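Local structure of kallistatin (Homo sapiens, 6F4V) at residues Lys239-Glu242 with Ile243-Val246; Asn9-Phe12 with Ala13-Tyr17; Tyr188-Glu191 with Asn192-Val195; Tyr18-Ala21 with Ser22-Gly26; Ala171-Glu174 with Lys175-Ser179. The protein inhibits the serine protease tissue kallikrein as a serpin, forming a stable equimolar complex with the enzyme after cleavage at its reactive site. All blocks are in the same frame, centred on the assembly; numbering follows the deposited sequence.

Contact 1 of 5, residues Lys239-Glu242 with Ile243-Val246; sequences KMRE and IEEV
A salt-bridge network on the short helix 240-244 joins Arg241 to Glu244 and Glu245, one turn further along. Arg241 NH1 binds Glu244 OE1 at 3.1 Å, fairly straight at hydrogen (158°), but it meets the oxygen from above the carboxylate plane and not within it. The second guanidinium nitrogen, Arg241 NH2, lies 3.0 Å from Glu245 OE2 in a weak, bent bond. The arginine reaches both because its chain folds at chi2 and chi3 (-56° and -67°), curling the guanidinium over the following turn; that fold also brings Arg241 CD to 3.2 Å from Glu244 OE1. An arginine suits the place, since its two terminal nitrogens can each serve a different acid.

Lys239 occupies the N-cap position, and its carbonyl O accepts from Ile243 N at 3.3 Å; Glu244 N to Met240 O (3.0 Å) and Glu245 N to Arg241 O continue the helical pattern. Between its charged neighbours, Ile243 supplies the apolar side of the helix and packs on Ile233 and Pro235 of strand 228-235. The other carboxylate oxygens look to helix 6-23: Glu244 OE2 bonds Tyr17 OH and also forms a salt bridge with a basic side chain of another protein chain, while Glu245 OE1 bonds Tyr18 OH. Met240 lays its CG 3.8 Å from Glu244 CD, lying along one flank of the carboxylate.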
loop_
_atom_site.group_PDB
_atom_site.type_symbol
_atom_site.label_atom_id
_atom_site.label_comp_id
_atom_site.label_asym_id
_atom_site.label_seq_id
_atom_site.Cartn_x
_atom_site.Cartn_y
_atom_site.Cartn_z
ATOM N N LYS A 239 -20.640 -9.348 -8.943
ATOM C CA LYS A 239 -19.982 -8.704 -10.075
ATOM C C LYS A 239 -18.582 -8.195 -9.709
ATOM O O LYS A 239 -17.975 -7.456 -10.486
ATOM C CB LYS A 239 -20.862 -7.573 -10.625
ATOM C CG LYS A 239 -22.235 -8.055 -11.147
ATOM C CD LYS A 239 -22.077 -8.906 -12.414
ATOM C CE LYS A 239 -23.418 -9.378 -12.970
ATOM N NZ LYS A 239 -24.027 -8.283 -13.782
ATOM N N MET A 240 -18.045 -8.665 -8.579
ATOM C CA MET A 240 -16.727 -8.239 -8.129
ATOM C C MET A 240 -15.689 -8.499 -9.200
ATOM O O MET A 240 -14.881 -7.618 -9.515
ATOM C CB MET A 240 -16.312 -8.952 -6.822
ATOM C CG MET A 240 -14.895 -8.621 -6.358
ATOM S SD MET A 240 -14.595 -6.861 -6.067
ATOM C CE MET A 240 -15.400 -6.625 -4.471
ATOM N N ARG A 241 -15.695 -9.711 -9.777
ATOM C CA ARG A 241 -14.692 -10.016 -10.804
ATOM C C ARG A 241 -14.754 -9.102 -12.008
ATOM O O ARG A 241 -13.696 -8.733 -12.547
ATOM C CB ARG A 241 -14.719 -11.489 -11.278
ATOM C CG ARG A 241 -13.906 -12.439 -10.409
ATOM C CD ARG A 241 -12.442 -12.028 -10.262
ATOM N NE ARG A 241 -11.656 -12.104 -11.499
ATOM C CZ ARG A 241 -10.449 -11.554 -11.679
ATOM N NH1 ARG A 241 -9.875 -10.823 -10.725
ATOM N NH2 ARG A 241 -9.817 -11.726 -12.842
ATOM N N GLU A 242 -15.960 -8.732 -12.427
ATOM C CA GLU A 242 -16.124 -7.841 -13.579
ATOM C C GLU A 242 -15.475 -6.458 -13.352
ATOM O O GLU A 242 -14.884 -5.834 -14.264
ATOM C CB GLU A 242 -17.601 -7.633 -13.922
ATOM C CG GLU A 242 -18.327 -8.941 -14.246
ATOM C CD GLU A 242 -19.508 -8.779 -15.197
ATOM O OE1 GLU A 242 -20.033 -9.841 -15.624
ATOM O OE2 GLU A 242 -19.902 -7.626 -15.547
ATOM N N ILE A 243 -15.565 -5.978 -12.121
ATOM C CA ILE A 243 -14.957 -4.703 -11.795
ATOM C C ILE A 243 -13.444 -4.847 -11.673
ATOM O O ILE A 243 -12.673 -3.995 -12.164
ATOM C CB ILE A 243 -15.578 -4.133 -10.505
ATOM C CG1 ILE A 243 -17.102 -3.953 -10.658
ATOM C CG2 ILE A 243 -14.909 -2.839 -10.144
ATOM C CD1 ILE A 243 -17.533 -3.156 -11.861
ATOM N N GLU A 244 -13.001 -5.947 -11.075
ATOM C CA GLU A 244 -11.558 -6.191 -10.956
ATOM C C GLU A 244 -10.866 -6.243 -12.326
ATOM O O GLU A 244 -9.732 -5.757 -12.469
ATOM C CB GLU A 244 -11.300 -7.462 -10.144
ATOM C CG GLU A 244 -11.632 -7.302 -8.664
ATOM C CD GLU A 244 -11.375 -8.556 -7.841
ATOM O OE1 GLU A 244 -11.499 -9.664 -8.381
ATOM O OE2 GLU A 244 -11.072 -8.464 -6.642
ATOM N N GLU A 245 -11.564 -6.776 -13.346
ATOM C CA GLU A 245 -11.012 -6.873 -14.718
ATOM C C GLU A 245 -10.751 -5.524 -15.338
ATOM O O GLU A 245 -9.941 -5.437 -16.229
ATOM C CB GLU A 245 -11.915 -7.634 -15.689
ATOM C CG GLU A 245 -12.095 -9.099 -15.382
ATOM C CD GLU A 245 -10.902 -9.980 -15.665
ATOM O OE1 GLU A 245 -9.790 -9.542 -16.062
ATOM O OE2 GLU A 245 -11.132 -11.191 -15.477
ATOM N N VAL A 246 -11.420 -4.477 -14.860
ATOM C CA VAL A 246 -11.244 -3.141 -15.405
ATOM C C VAL A 246 -10.640 -2.155 -14.390
ATOM O O VAL A 246 -10.632 -0.937 -14.644
ATOM C CB VAL A 246 -12.580 -2.589 -15.990
ATOM C CG1 VAL A 246 -13.046 -3.459 -17.166
ATOM C CG2 VAL A 246 -13.668 -2.449 -14.938
#

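Contact 2 of 5, residues Asn9-Phe12 with Ala13-Tyr17; sequences NADF and AFRFY
The charged pair is Asp11 with Arg15, four residues on. Both Arg15 NE (2.9 Å) and NH2 (3.0 Å) converge side-on upon the single oxygen Asp11 OD2, approaching from the same face of the carboxylate, whose plane is turned 33° from that of the guanidinium. Having CG anti to the backbone N (chi1 170°) brings the Asp11 carboxylate beside the guanidinium. Arg15 NH2 also bonds Gly58 O, so an alanine here would probably leave both the Asp11 carboxylate and that carbonyl without this donor.

Among apolar contacts, Phe12 and Phe16 lie side by side and point the same way, with Phe12 CZ 4.1 Å from Phe16 CD2; Phe12 reaches helix 33-44, and Phe16 meets the Phe31 ring. Ala13 is small enough to let Pro33 close in.

Backbone bonds run from Ala13 N to Asn9 O (3.0 Å) and from Phe16 N to Phe12 O (2.9 Å). The i to i+4 spacing of bonds, ion pair and phenylalanines is that of an alpha-helix, here the largely buried first helix of the serpin fold (helix A), packed on several sides.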
loop_
_atom_site.group_PDB
_atom_site.type_symbol
_atom_site.label_atom_id
_atom_site.label_comp_id
_atom_site.label_asym_id
_atom_site.label_seq_id
_atom_site.Cartn_x
_atom_site.Cartn_y
_atom_site.Cartn_z
ATOM N N ASN A 9 3.773 4.437 -10.420
ATOM C CA ASN A 9 3.338 3.944 -9.123
ATOM C C ASN A 9 1.897 3.396 -9.149
ATOM O O ASN A 9 1.608 2.384 -8.507
ATOM C CB ASN A 9 3.504 5.038 -8.052
ATOM C CG ASN A 9 4.948 5.243 -7.634
ATOM O OD1 ASN A 9 5.826 4.431 -7.935
ATOM N ND2 ASN A 9 5.207 6.345 -6.888
ATOM N N ALA A 10 1.000 4.080 -9.850
ATOM C CA ALA A 10 -0.387 3.628 -9.975
ATOM C C ALA A 10 -0.476 2.341 -10.802
ATOM O O ALA A 10 -1.242 1.448 -10.468
ATOM C CB ALA A 10 -1.260 4.712 -10.570
ATOM N N ASP A 11 0.309 2.262 -11.874
ATOM C CA ASP A 11 0.379 1.055 -12.707
ATOM C C ASP A 11 0.785 -0.117 -11.867
ATOM O O ASP A 11 0.176 -1.166 -11.957
ATOM C CB ASP A 11 1.364 1.273 -13.882
ATOM C CG ASP A 11 1.684 -0.011 -14.670
ATOM O OD1 ASP A 11 0.795 -0.434 -15.413
ATOM O OD2 ASP A 11 2.811 -0.591 -14.535
ATOM N N PHE A 12 1.854 0.035 -11.079
ATOM C CA PHE A 12 2.282 -1.042 -10.199
ATOM C C PHE A 12 1.189 -1.441 -9.213
ATOM O O PHE A 12 0.926 -2.644 -9.019
ATOM C CB PHE A 12 3.544 -0.673 -9.442
ATOM C CG PHE A 12 4.007 -1.742 -8.529
ATOM C CD1 PHE A 12 4.600 -2.890 -9.043
ATOM C CD2 PHE A 12 3.794 -1.660 -7.174
ATOM C CE1 PHE A 12 5.000 -3.925 -8.217
ATOM C CE2 PHE A 12 4.201 -2.699 -6.336
ATOM C CZ PHE A 12 4.829 -3.830 -6.866
ATOM N N ALA A 13 0.570 -0.425 -8.582
ATOM C CA ALA A 13 -0.522 -0.677 -7.611
ATOM C C ALA A 13 -1.586 -1.608 -8.140
ATOM O O ALA A 13 -1.922 -2.634 -7.507
ATOM C CB ALA A 13 -1.163 0.610 -7.174
ATOM N N PHE A 14 -2.079 -1.286 -9.328
ATOM C CA PHE A 14 -3.157 -2.064 -9.921
ATOM C C PHE A 14 -2.716 -3.408 -10.525
ATOM O O PHE A 14 -3.492 -4.360 -10.516
ATOM C CB PHE A 14 -3.997 -1.205 -10.861
ATOM C CG PHE A 14 -4.799 -0.156 -10.112
ATOM C CD1 PHE A 14 -5.901 -0.526 -9.346
ATOM C CD2 PHE A 14 -4.418 1.182 -10.113
ATOM C CE1 PHE A 14 -6.622 0.417 -8.608
ATOM C CE2 PHE A 14 -5.133 2.129 -9.358
ATOM C CZ PHE A 14 -6.241 1.748 -8.629
ATOM N N ARG A 15 -1.469 -3.498 -10.977
ATOM C CA ARG A 15 -0.897 -4.787 -11.401
ATOM C C ARG A 15 -0.780 -5.741 -10.217
ATOM O O ARG A 15 -1.124 -6.939 -10.338
ATOM C CB ARG A 15 0.460 -4.611 -12.094
ATOM C CG ARG A 15 0.357 -4.222 -13.578
ATOM C CD ARG A 15 1.684 -4.383 -14.302
ATOM N NE ARG A 15 2.623 -3.385 -13.858
ATOM C CZ ARG A 15 3.791 -3.585 -13.244
ATOM N NH1 ARG A 15 4.301 -4.792 -13.013
ATOM N NH2 ARG A 15 4.487 -2.511 -12.887
ATOM N N PHE A 16 -0.298 -5.225 -9.072
ATOM C CA PHE A 16 -0.147 -6.046 -7.877
ATOM C C PHE A 16 -1.516 -6.536 -7.404
ATOM O O PHE A 16 -1.700 -7.724 -7.123
ATOM C CB PHE A 16 0.594 -5.298 -6.765
ATOM C CG PHE A 16 0.981 -6.161 -5.600
ATOM C CD1 PHE A 16 0.087 -6.403 -4.551
ATOM C CD2 PHE A 16 2.240 -6.701 -5.518
ATOM C CE1 PHE A 16 0.435 -7.201 -3.484
ATOM C CE2 PHE A 16 2.608 -7.498 -4.432
ATOM C CZ PHE A 16 1.704 -7.744 -3.406
ATOM N N TYR A 17 -2.464 -5.620 -7.311
ATOM C CA TYR A 17 -3.842 -5.955 -6.899
ATOM C C TYR A 17 -4.383 -7.067 -7.806
ATOM O O TYR A 17 -4.953 -8.066 -7.348
ATOM C CB TYR A 17 -4.761 -4.725 -6.913
ATOM C CG TYR A 17 -6.131 -5.123 -6.460
ATOM C CD1 TYR A 17 -6.437 -5.210 -5.130
ATOM C CD2 TYR A 17 -7.063 -5.594 -7.374
ATOM C CE1 TYR A 17 -7.675 -5.694 -4.706
ATOM C CE2 TYR A 17 -8.290 -6.124 -6.980
ATOM C CZ TYR A 17 -8.603 -6.166 -5.648
ATOM O OH TYR A 17 -9.831 -6.721 -5.262
#

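Contact 3 of 5, residues Tyr188-Glu191 with Asn192-Val195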
loop_
_atom_site.group_PDB
_atom_site.type_symbol
_atom_site.label_atom_id
_atom_site.label_comp_id
_atom_site.label_asym_id
_atom_site.label_seq_id
_atom_site.Cartn_x
_atom_site.Cartn_y
_atom_site.Cartn_z
ATOM N N TYR A 188 -23.526 -9.678 3.279
ATOM C CA TYR A 188 -23.688 -10.821 2.377
ATOM C C TYR A 188 -22.370 -11.070 1.667
ATOM O O TYR A 188 -22.074 -10.457 0.657
ATOM C CB TYR A 188 -24.848 -10.560 1.392
ATOM C CG TYR A 188 -26.090 -10.069 2.134
ATOM C CD1 TYR A 188 -26.809 -10.919 2.973
ATOM C CD2 TYR A 188 -26.502 -8.732 2.047
ATOM C CE1 TYR A 188 -27.914 -10.461 3.677
ATOM C CE2 TYR A 188 -27.610 -8.262 2.750
ATOM C CZ TYR A 188 -28.311 -9.145 3.567
ATOM O OH TYR A 188 -29.393 -8.696 4.280
ATOM N N VAL A 189 -21.581 -11.960 2.246
ATOM C CA VAL A 189 -20.260 -12.328 1.727
ATOM C C VAL A 189 -20.419 -12.957 0.350
ATOM O O VAL A 189 -19.724 -12.585 -0.616
ATOM C CB VAL A 189 -19.555 -13.275 2.708
ATOM C CG1 VAL A 189 -18.225 -13.801 2.140
ATOM C CG2 VAL A 189 -19.355 -12.584 4.048
ATOM N N ASP A 190 -21.344 -13.905 0.243
ATOM C CA ASP A 190 -21.705 -14.441 -1.062
ATOM C C ASP A 190 -23.134 -14.977 -0.972
ATOM O O ASP A 190 -23.809 -14.727 0.012
ATOM C CB ASP A 190 -20.674 -15.500 -1.511
ATOM C CG ASP A 190 -20.637 -16.737 -0.611
ATOM O OD1 ASP A 190 -21.631 -17.088 0.079
ATOM O OD2 ASP A 190 -19.586 -17.397 -0.610
ATOM N N GLU A 191 -23.592 -15.689 -1.991
ATOM C CA GLU A 191 -24.988 -16.159 -2.040
ATOM C C GLU A 191 -25.431 -17.038 -0.841
ATOM O O GLU A 191 -26.640 -17.065 -0.496
ATOM C CB GLU A 191 -25.254 -16.890 -3.379
ATOM C CG GLU A 191 -25.220 -15.980 -4.626
ATOM C CD GLU A 191 -26.324 -14.902 -4.706
ATOM O OE1 GLU A 191 -27.516 -15.227 -4.930
ATOM O OE2 GLU A 191 -25.992 -13.697 -4.592
ATOM N N ASN A 192 -24.483 -17.755 -0.222
ATOM C CA ASN A 192 -24.788 -18.682 0.876
ATOM C C ASN A 192 -24.211 -18.256 2.209
ATOM O O ASN A 192 -24.349 -18.987 3.178
ATOM C CB ASN A 192 -24.219 -20.087 0.581
ATOM C CG ASN A 192 -24.359 -20.483 -0.876
ATOM O OD1 ASN A 192 -25.473 -20.674 -1.376
ATOM N ND2 ASN A 192 -23.223 -20.575 -1.576
ATOM N N THR A 193 -23.519 -17.118 2.270
ATOM C CA THR A 193 -22.737 -16.779 3.463
ATOM C C THR A 193 -23.045 -15.361 3.888
ATOM O O THR A 193 -22.873 -14.414 3.111
ATOM C CB THR A 193 -21.229 -16.896 3.194
ATOM O OG1 THR A 193 -20.964 -18.125 2.502
ATOM C CG2 THR A 193 -20.433 -16.821 4.501
ATOM N N THR A 194 -23.489 -15.240 5.132
ATOM C CA THR A 194 -23.938 -13.982 5.692
ATOM C C THR A 194 -23.305 -13.837 7.066
ATOM O O THR A 194 -23.380 -14.752 7.879
ATOM C CB THR A 194 -25.479 -13.934 5.780
ATOM O OG1 THR A 194 -26.038 -14.087 4.470
ATOM C CG2 THR A 194 -25.948 -12.601 6.361
ATOM N N VAL A 195 -22.694 -12.684 7.329
ATOM C CA VAL A 195 -22.077 -12.423 8.630
ATOM C C VAL A 195 -22.696 -11.184 9.229
ATOM O O VAL A 195 -23.431 -10.471 8.569
ATOM C CB VAL A 195 -20.542 -12.285 8.530
ATOM C CG1 VAL A 195 -19.919 -13.563 7.963
ATOM C CG2 VAL A 195 -20.150 -11.076 7.692
HETATM O O HOH W 1 -25.742 -14.265 1.803
#
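The Tyr188 ring receives Thr194 at its edge: Thr194 OG1 lies near the ring plane, 3.6 Å from Tyr188 CD1. These cross-strand neighbours, a non-hydrogen-bonded antiparallel pair, point the same way. The Asp190 carboxylate is approached from opposite faces of its plane: Thr193 OG1 donates to Asp190 OD1 at 2.7 Å on the syn side, and Asn192 N to that same oxygen at 2.9 Å on the anti side.

These bonds brace a beta hairpin whose type I turn, Asp190 to Thr193, links strands 183-188 and 193-202 at the edge of the large sheet within this chain, where the Tyr188 backbone bonds a neighbouring protein chain. Val189 and Asp190 stand opposite the one residue Thr193, a classic beta bulge: Asp190 N bonds Thr193 O at 3.3 Å, Val189 N weakly. Aspartate suits the turn because its short acid (chi1 64°) turns in over these donors. Asn192 carries an N-linked glycan in the natural protein, absent here. A water donates to Asp190 O and bonds Thr194 OG1. Val189 and Val195 touch through their CG2 methyls, 4.0 Å apart.

Contact 4 of 5, residues Tyr18-Ala21 with Ser22-Gly26; sequences YLIA and SETPG. With EDO (1,2-ethanediol), chain G; EDO (1,2-ethanediol), chain E.
Thr24 doubles the grip on Ile20 O: its hydroxyl OG1 donates at 2.8 Å and its backbone N at 2.9 Å, from opposite faces of the carbonyl plane. The hydroxyl can reach back because chi1 of 55° sets OG1 between the backbone N and C, which also leaves it 3.6 Å from Ile20 CG2. Ser22 OG likewise folds onto the preceding turn, 2.9 Å from Tyr18 O and 3.2 Å from Leu19 O; its one proton has both acceptors within reach. Glu23 N bonds Leu19 O, and the extended glutamate lies across Leu19, with Glu23 OE1 3.4 Å from Leu19 CD2.

Farther out, a salt bridge to Arg289 holds Glu23 OE2, while OE1 accepts from O1 of an ethanediol (2.9 Å), probably left by the crystallisation liquor. Leu19 and Ile20 pack on Ile286, and Ala21 on Ile29.

Pro25, which has no N-H to offer, follows Thr24, the first residue to leave helical angles, and Gly26 accommodates a positive phi. Hydroxyls that bind the last carbonyls, followed by proline and glycine beyond the end, close the C-terminus of the serpin's first helix, 6-23.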
loop_
_atom_site.group_PDB
_atom_site.type_symbol
_atom_site.label_atom_id
_atom_site.label_comp_id
_atom_site.label_asym_id
_atom_site.label_seq_id
_atom_site.Cartn_x
_atom_site.Cartn_y
_atom_site.Cartn_z
ATOM N N TYR A 18 -4.268 -6.854 -9.100
ATOM C CA TYR A 18 -4.860 -7.801 -10.053
ATOM C C TYR A 18 -4.305 -9.219 -9.869
ATOM O O TYR A 18 -5.051 -10.192 -9.917
ATOM C CB TYR A 18 -4.641 -7.351 -11.472
ATOM C CG TYR A 18 -5.360 -8.238 -12.472
ATOM C CD1 TYR A 18 -6.697 -7.998 -12.793
ATOM C CD2 TYR A 18 -4.714 -9.308 -13.085
ATOM C CE1 TYR A 18 -7.365 -8.794 -13.717
ATOM C CE2 TYR A 18 -5.381 -10.118 -14.020
ATOM C CZ TYR A 18 -6.704 -9.843 -14.330
ATOM O OH TYR A 18 -7.420 -10.610 -15.243
ATOM N N LEU A 19 -3.003 -9.318 -9.658
ATOM C CA LEU A 19 -2.333 -10.619 -9.456
ATOM C C LEU A 19 -2.883 -11.299 -8.194
ATOM O O LEU A 19 -3.286 -12.469 -8.236
ATOM C CB LEU A 19 -0.812 -10.443 -9.373
ATOM C CG LEU A 19 0.035 -11.722 -9.099
ATOM C CD1 LEU A 19 1.488 -11.520 -9.448
ATOM C CD2 LEU A 19 0.029 -12.142 -7.651
ATOM N N ILE A 20 -2.975 -10.556 -7.088
ATOM C CA ILE A 20 -3.466 -11.126 -5.834
ATOM C C ILE A 20 -4.916 -11.566 -5.979
ATOM O O ILE A 20 -5.296 -12.665 -5.559
ATOM C CB ILE A 20 -3.411 -10.119 -4.636
ATOM C CG1 ILE A 20 -1.988 -9.584 -4.425
ATOM C CG2 ILE A 20 -3.911 -10.772 -3.343
ATOM C CD1 ILE A 20 -0.935 -10.633 -4.181
ATOM N N ALA A 21 -5.724 -10.701 -6.551
ATOM C CA ALA A 21 -7.162 -10.965 -6.698
ATOM C C ALA A 21 -7.432 -12.158 -7.604
ATOM O O ALA A 21 -8.395 -12.887 -7.411
ATOM C CB ALA A 21 -7.872 -9.746 -7.237
ATOM N N SER A 22 -6.589 -12.326 -8.613
ATOM C CA SER A 22 -6.787 -13.423 -9.545
ATOM C C SER A 22 -6.199 -14.735 -8.997
ATOM O O SER A 22 -6.772 -15.798 -9.249
ATOM C CB SER A 22 -6.311 -12.992 -10.928
ATOM O OG SER A 22 -4.956 -12.925 -10.921
ATOM N N GLU A 23 -5.107 -14.688 -8.225
ATOM C CA GLU A 23 -4.493 -15.904 -7.663
ATOM C C GLU A 23 -5.186 -16.398 -6.391
ATOM O O GLU A 23 -5.244 -17.613 -6.168
ATOM C CB GLU A 23 -2.998 -15.722 -7.422
ATOM C CG GLU A 23 -2.227 -15.605 -8.739
ATOM C CD GLU A 23 -0.743 -15.496 -8.580
ATOM O OE1 GLU A 23 -0.240 -15.504 -7.442
ATOM O OE2 GLU A 23 -0.062 -15.400 -9.623
ATOM N N THR A 24 -5.716 -15.485 -5.566
ATOM C CA THR A 24 -6.478 -15.851 -4.367
ATOM C C THR A 24 -7.841 -15.138 -4.367
ATOM O O THR A 24 -8.042 -14.140 -3.642
ATOM C CB THR A 24 -5.696 -15.502 -3.086
ATOM O OG1 THR A 24 -5.325 -14.104 -3.111
ATOM C CG2 THR A 24 -4.437 -16.335 -2.971
ATOM N N PRO A 25 -8.787 -15.622 -5.198
ATOM C CA PRO A 25 -10.080 -14.961 -5.259
ATOM C C PRO A 25 -10.882 -15.253 -3.980
ATOM O O PRO A 25 -10.535 -16.167 -3.231
ATOM C CB PRO A 25 -10.729 -15.565 -6.528
ATOM C CG PRO A 25 -10.105 -16.915 -6.660
ATOM C CD PRO A 25 -8.694 -16.742 -6.165
ATOM N N GLY A 26 -11.884 -14.430 -3.698
ATOM C CA GLY A 26 -12.720 -14.607 -2.516
ATOM C C GLY A 26 -12.065 -14.352 -1.173
ATOM O O GLY A 26 -12.583 -14.799 -0.144
HETATM C C1 EDO G . -1.133 -14.367 -4.023
HETATM O O1 EDO G . -0.691 -15.596 -4.617
HETATM C C2 EDO G . -1.631 -14.607 -2.601
HETATM O O2 EDO G . -0.733 -14.047 -1.633
HETATM C C1 EDO E . -11.935 -13.257 4.017
HETATM O O1 EDO E . -10.580 -13.336 3.580
HETATM C C2 EDO E . -12.459 -14.677 4.209
HETATM O O2 EDO E . -12.919 -15.133 2.947
#

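Contact 5 of 5, residues Ala171-Glu174 with Lys175-Ser179; sequences ALWE and KPFIS
Leaving strand 159-172 of the large serpin sheet, the chain turns through a helical Glu174 (phi/psi -60°/-36°) and then runs extended through Pro176 and Phe177, with no hydrogen bond linking 171-174 to 175-179. This strand end, beside strand 328-340, is consistent with the breach of a serpin whose cleaved reactive loop has inserted. Phe177 presents its edge to one face of the Trp173 indole in an offset edge-to-face pair, the planes 74° apart. Pro176, rigid and apolar, packs against the root of the Trp173 side chain, CB to CB 4.2 Å. Tryptophan suits the place because it is broad enough to meet Phe177, Val230 and Tyr224, a residue of the sodium site, and still offers an N-H, which Trp173 NE1 gives to Asp325 O. An alanine in its place would probably open a gap against Phe177 and Tyr224 and leave the Asp325 carbonyl without that donor. Lys175 sends its NZ to Tyr265 OH and His206 O. Phe177 CE1 makes the nearest approach to the indole nitrogen, 3.9 Å from Trp173 NE1.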
loop_
_atom_site.group_PDB
_atom_site.type_symbol
_atom_site.label_atom_id
_atom_site.label_comp_id
_atom_site.label_asym_id
_atom_site.label_seq_id
_atom_site.Cartn_x
_atom_site.Cartn_y
_atom_site.Cartn_z
ATOM N N ALA A 171 -6.453 9.437 9.575
ATOM C CA ALA A 171 -7.132 10.579 8.999
ATOM C C ALA A 171 -8.579 10.607 9.393
ATOM O O ALA A 171 -9.285 9.622 9.299
ATOM C CB ALA A 171 -7.029 10.526 7.471
ATOM N N LEU A 172 -9.038 11.784 9.775
ATOM C CA LEU A 172 -10.439 12.006 10.090
ATOM C C LEU A 172 -11.301 12.173 8.827
ATOM O O LEU A 172 -10.874 12.827 7.863
ATOM C CB LEU A 172 -10.578 13.289 10.908
ATOM C CG LEU A 172 -9.975 13.301 12.306
ATOM C CD1 LEU A 172 -9.918 14.751 12.787
ATOM C CD2 LEU A 172 -10.764 12.426 13.262
ATOM N N TRP A 173 -12.528 11.661 8.862
ATOM C CA TRP A 173 -13.501 11.939 7.799
ATOM C C TRP A 173 -13.838 13.425 7.766
ATOM O O TRP A 173 -14.025 14.017 8.825
ATOM C CB TRP A 173 -14.824 11.212 8.056
ATOM C CG TRP A 173 -14.770 9.752 8.138
ATOM C CD1 TRP A 173 -15.174 8.988 9.164
ATOM C CD2 TRP A 173 -14.317 8.859 7.116
ATOM N NE1 TRP A 173 -15.023 7.659 8.859
ATOM C CE2 TRP A 173 -14.472 7.553 7.611
ATOM C CE3 TRP A 173 -13.812 9.039 5.815
ATOM C CZ2 TRP A 173 -14.126 6.414 6.849
ATOM C CZ3 TRP A 173 -13.471 7.902 5.065
ATOM C CH2 TRP A 173 -13.622 6.625 5.591
ATOM N N GLU A 174 -13.968 14.037 6.587
ATOM C CA GLU A 174 -14.656 15.335 6.534
ATOM C C GLU A 174 -16.107 15.203 7.033
ATOM O O GLU A 174 -16.623 16.127 7.657
ATOM C CB GLU A 174 -14.692 15.933 5.126
ATOM C CG GLU A 174 -13.360 16.500 4.676
ATOM C CD GLU A 174 -13.041 17.875 5.234
ATOM O OE1 GLU A 174 -12.042 18.475 4.777
ATOM O OE2 GLU A 174 -13.764 18.356 6.132
ATOM N N LYS A 175 -16.742 14.069 6.725
ATOM C CA LYS A 175 -18.154 13.819 7.050
ATOM C C LYS A 175 -18.276 12.538 7.916
ATOM O O LYS A 175 -18.555 11.438 7.402
ATOM C CB LYS A 175 -18.954 13.682 5.757
ATOM C CG LYS A 175 -19.038 14.962 4.921
ATOM C CD LYS A 175 -19.365 14.651 3.469
ATOM C CE LYS A 175 -19.159 15.864 2.561
ATOM N NZ LYS A 175 -20.344 16.740 2.615
ATOM N N PRO A 176 -18.028 12.677 9.217
ATOM C CA PRO A 176 -18.027 11.505 10.077
ATOM C C PRO A 176 -19.412 10.967 10.398
ATOM O O PRO A 176 -20.437 11.629 10.125
ATOM C CB PRO A 176 -17.359 12.006 11.362
ATOM C CG PRO A 176 -17.645 13.470 11.411
ATOM C CD PRO A 176 -17.717 13.917 9.963
ATOM N N PHE A 177 -19.416 9.767 10.967
ATOM C CA PHE A 177 -20.619 9.071 11.373
ATOM C C PHE A 177 -20.819 9.322 12.877
ATOM O O PHE A 177 -19.859 9.606 13.607
ATOM C CB PHE A 177 -20.495 7.566 11.137
ATOM C CG PHE A 177 -20.234 7.183 9.704
ATOM C CD1 PHE A 177 -18.947 7.271 9.157
ATOM C CD2 PHE A 177 -21.259 6.703 8.902
ATOM C CE1 PHE A 177 -18.715 6.913 7.836
ATOM C CE2 PHE A 177 -21.024 6.350 7.584
ATOM C CZ PHE A 177 -19.752 6.449 7.055
ATOM N N ILE A 178 -22.069 9.226 13.312
ATOM C CA ILE A 178 -22.436 9.370 14.740
ATOM C C ILE A 178 -22.490 7.954 15.289
ATOM O O ILE A 178 -23.274 7.116 14.830
ATOM C CB ILE A 178 -23.762 10.170 14.880
ATOM C CG1 ILE A 178 -23.567 11.615 14.374
ATOM C CG2 ILE A 178 -24.253 10.222 16.326
ATOM C CD1 ILE A 178 -24.831 12.260 13.833
ATOM N N SER A 179 -21.620 7.658 16.243
ATOM C CA SER A 179 -21.421 6.287 16.695
ATOM C C SER A 179 -22.635 5.670 17.401
ATOM O O SER A 179 -22.813 4.463 17.343
ATOM C CB SER A 179 -20.173 6.175 17.566
ATOM O OG SER A 179 -20.384 6.770 18.826
#

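Overall arrangement
Contacts 2 and 4 are consecutive parts of helix 6-23: contact 2 is buried, whereas contact 4 runs outward to an exposed helix end. Contact 1, partly buried on helix 240-244, fastens to both through tyrosine hydroxyls, with Glu244 OE2 2.5 Å from Tyr17 OH and Glu245 OE1 2.7 Å from Tyr18 OH. Contacts 3 and 5 both reach the large sheet, yet their nearest atoms are about 17 Å apart. The chemistry differs with place: ion pairs brace turns of helix in contacts 1 and 2, hydroxyls bind backbone carbonyls in contact 4, a carboxylate organises the surface hairpin of contact 3, and aromatic packing shapes the partly buried bend of contact 5.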